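Local coordinates for protein sulfotransferase (Mus musculus, PDB 5X2B) that probably transfers sulfo groups to acceptor molecules and holds adenosine-3'-5'-diphosphate in its nucleotide pocket, at residues H156-E161 and E265-S270. Numbering follows the deposited sequence. Where two conformers were deposited one is given.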
loop_
_atom_site.group_PDB
_atom_site.type_symbol
_atom_site.label_atom_id
_atom_site.label_comp_id
_atom_site.label_asym_id
_atom_site.label_seq_id
_atom_site.Cartn_x
_atom_site.Cartn_y
_atom_site.Cartn_z
ATOM N N HIS A 156 -8.285 -8.170 -0.301
ATOM C CA HIS A 156 -6.875 -7.881 -0.432
ATOM C C HIS A 156 -6.119 -8.511 0.704
ATOM O O HIS A 156 -5.141 -9.256 0.578
ATOM C CB HIS A 156 -6.651 -6.383 -0.378
ATOM C CG HIS A 156 -5.355 -5.980 -1.010
ATOM N ND1 HIS A 156 -4.230 -5.736 -0.273
ATOM C CD2 HIS A 156 -5.012 -5.863 -2.306
ATOM C CE1 HIS A 156 -3.226 -5.439 -1.101
ATOM N NE2 HIS A 156 -3.678 -5.502 -2.343
ATOM N N VAL A 157 -6.601 -8.166 1.845
ATOM C CA VAL A 157 -5.905 -8.466 3.037
ATOM C C VAL A 157 -5.814 -9.967 3.187
ATOM O O VAL A 157 -4.773 -10.536 3.580
ATOM C CB VAL A 157 -6.742 -7.874 4.166
ATOM C CG1 VAL A 157 -6.150 -8.168 5.504
ATOM C CG2 VAL A 157 -6.856 -6.398 3.989
ATOM N N LEU A 158 -6.921 -10.625 2.875
ATOM C CA LEU A 158 -7.058 -12.045 3.184
ATOM C C LEU A 158 -6.145 -12.878 2.352
ATOM O O LEU A 158 -5.356 -13.681 2.834
ATOM C CB LEU A 158 -8.491 -12.498 2.972
ATOM C CG LEU A 158 -9.428 -12.093 4.131
ATOM C CD1 LEU A 158 -10.928 -12.436 3.841
ATOM C CD2 LEU A 158 -9.022 -12.703 5.469
ATOM N N SER A 159 -6.265 -12.661 1.074
ATOM C CA SER A 159 -5.435 -13.317 0.116
ATOM C C SER A 159 -4.053 -13.246 0.675
ATOM O O SER A 159 -3.320 -14.229 0.729
ATOM C CB SER A 159 -5.499 -12.566 -1.210
ATOM O OG SER A 159 -5.214 -11.171 -1.057
ATOM N N TRP A 160 -3.713 -12.057 1.127
ATOM C CA TRP A 160 -2.352 -11.860 1.517
ATOM C C TRP A 160 -2.129 -12.543 2.799
ATOM O O TRP A 160 -1.067 -13.055 3.083
ATOM C CB TRP A 160 -2.038 -10.387 1.636
ATOM C CG TRP A 160 -1.785 -9.901 0.316
ATOM C CD1 TRP A 160 -2.584 -9.123 -0.465
ATOM C CD2 TRP A 160 -0.674 -10.230 -0.461
ATOM N NE1 TRP A 160 -2.011 -8.928 -1.679
ATOM C CE2 TRP A 160 -0.814 -9.603 -1.699
ATOM C CE3 TRP A 160 0.464 -10.994 -0.224
ATOM C CZ2 TRP A 160 0.110 -9.699 -2.694
ATOM C CZ3 TRP A 160 1.396 -11.090 -1.197
ATOM C CH2 TRP A 160 1.220 -10.446 -2.430
ATOM N N GLU A 161 -3.144 -12.551 3.609
ATOM C CA GLU A 161 -2.880 -13.005 4.915
ATOM C C GLU A 161 -2.529 -14.460 4.789
ATOM O O GLU A 161 -1.973 -15.023 5.692
ATOM C CB GLU A 161 -4.099 -12.831 5.794
ATOM C CG GLU A 161 -3.860 -13.271 7.238
ATOM C CD GLU A 161 -5.003 -12.913 8.243
ATOM O OE1 GLU A 161 -6.066 -12.460 7.804
ATOM O OE2 GLU A 161 -4.856 -13.083 9.475
ATOM N N GLU A 265 -18.002 -10.671 9.705
ATOM C CA GLU A 265 -18.373 -11.743 8.788
ATOM C C GLU A 265 -17.206 -12.127 7.901
ATOM O O GLU A 265 -16.954 -13.303 7.664
ATOM C CB GLU A 265 -19.531 -11.299 7.923
ATOM C CG GLU A 265 -19.786 -12.131 6.697
ATOM C CD GLU A 265 -20.852 -11.498 5.821
ATOM O OE1 GLU A 265 -22.043 -11.726 6.106
ATOM O OE2 GLU A 265 -20.516 -10.753 4.870
ATOM N N LYS A 266 -16.481 -11.151 7.382
ATOM C CA LYS A 266 -15.384 -11.514 6.537
ATOM C C LYS A 266 -14.146 -11.860 7.380
ATOM O O LYS A 266 -13.491 -12.846 7.112
ATOM C CB LYS A 266 -15.104 -10.426 5.492
ATOM C CG LYS A 266 -16.185 -10.268 4.438
ATOM C CD LYS A 266 -15.952 -11.090 3.141
ATOM C CE LYS A 266 -15.525 -10.197 1.937
ATOM N NZ LYS A 266 -15.236 -10.963 0.631
ATOM N N MET A 267 -13.828 -11.079 8.403
ATOM C CA MET A 267 -12.535 -11.248 9.087
ATOM C C MET A 267 -12.631 -12.232 10.196
ATOM O O MET A 267 -11.996 -12.040 11.238
ATOM C CB MET A 267 -12.087 -9.925 9.682
ATOM C CG MET A 267 -12.027 -8.886 8.654
ATOM S SD MET A 267 -11.009 -9.599 7.410
ATOM C CE MET A 267 -9.510 -9.647 8.344
ATOM N N ARG A 268 -13.400 -13.295 9.960
ATOM C CA ARG A 268 -13.853 -14.176 11.032
ATOM C C ARG A 268 -12.750 -14.346 12.040
ATOM O O ARG A 268 -12.698 -13.696 13.088
ATOM C CB ARG A 268 -14.208 -15.594 10.516
ATOM C CG ARG A 268 -14.981 -15.718 9.206
ATOM C CD ARG A 268 -16.500 -15.591 9.396
ATOM N NE ARG A 268 -17.175 -16.807 9.877
ATOM C CZ ARG A 268 -17.746 -17.725 9.090
ATOM N NH1 ARG A 268 -18.350 -18.780 9.621
ATOM N NH2 ARG A 268 -17.719 -17.604 7.766
ATOM N N ASN A 269 -11.851 -15.244 11.680
ATOM C CA ASN A 269 -10.911 -15.805 12.610
ATOM C C ASN A 269 -9.566 -15.384 12.112
ATOM O O ASN A 269 -8.564 -16.072 12.318
ATOM C CB ASN A 269 -11.031 -17.323 12.592
ATOM C CG ASN A 269 -11.923 -17.819 11.460
ATOM O OD1 ASN A 269 -11.651 -17.563 10.296
ATOM N ND2 ASN A 269 -12.984 -18.533 11.802
ATOM N N SER A 270 -9.559 -14.251 11.418
ATOM C CA SER A 270 -8.328 -13.660 10.924
ATOM C C SER A 270 -7.565 -12.997 12.074
ATOM O O SER A 270 -7.985 -12.003 12.622
ATOM C CB SER A 270 -8.651 -12.657 9.829
ATOM O OG SER A 270 -7.913 -11.491 10.055
#
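Glu-161 reaches from the last turn of helix 153-161 to Ser-270, the N-cap residue of helix 271-281. Ser-270 OG donates a hydrogen bond to Glu-161 OE1 at 3.1 Å, on the syn side of that oxygen. The carboxylate gets there because the Glu-161 side chain is stretched out: CG is anti to the backbone N (chi1 -178°), and CD continues the extended line (chi2 171°). The other carboxylate oxygen, OE2, accepts a hydrogen bond from Val-272 N. Ser-270 OG also caps the start of the same helix by bonding to Gly-273 N. The carboxylate thus grips both the capping hydroxyl and a backbone NH of the first turn. The N-terminal end of the helix dipole probably favours its negative charge. Without the carboxylate, as with an alanine here, Val-272 N would probably lose this acceptor and Ser-270 OG would be less firmly oriented.

One turn back, Leu-158 makes the apolar half of the contact. Its CG lies beside the backbone N (chi1 -78°), and its two methyls part at the other segment. CD2 lies 4.2 Å from Met-267 SD and 4.4 Å from Ser-270 CB. CD1 lies 4.2 Å from Lys-266 O. The Met-267 chain is bent at the CB-CG and CG-SD bonds, and its CE ends 4.5 Å from Glu-161 OE1. Met-267 also packs on Phe-154 of helix 153-161. The amino group of Lys-266 forms a salt bridge with Asp-155 of that helix.

Met-267 is where the chain leaves helical geometry after helix 253-266. The contact therefore joins helix 153-161 to the turn between the last two helices of the chain, 253-266 and 271-281. Ser-270 is a serine N-cap, and a glutamate from another helix bonds at the same helix start.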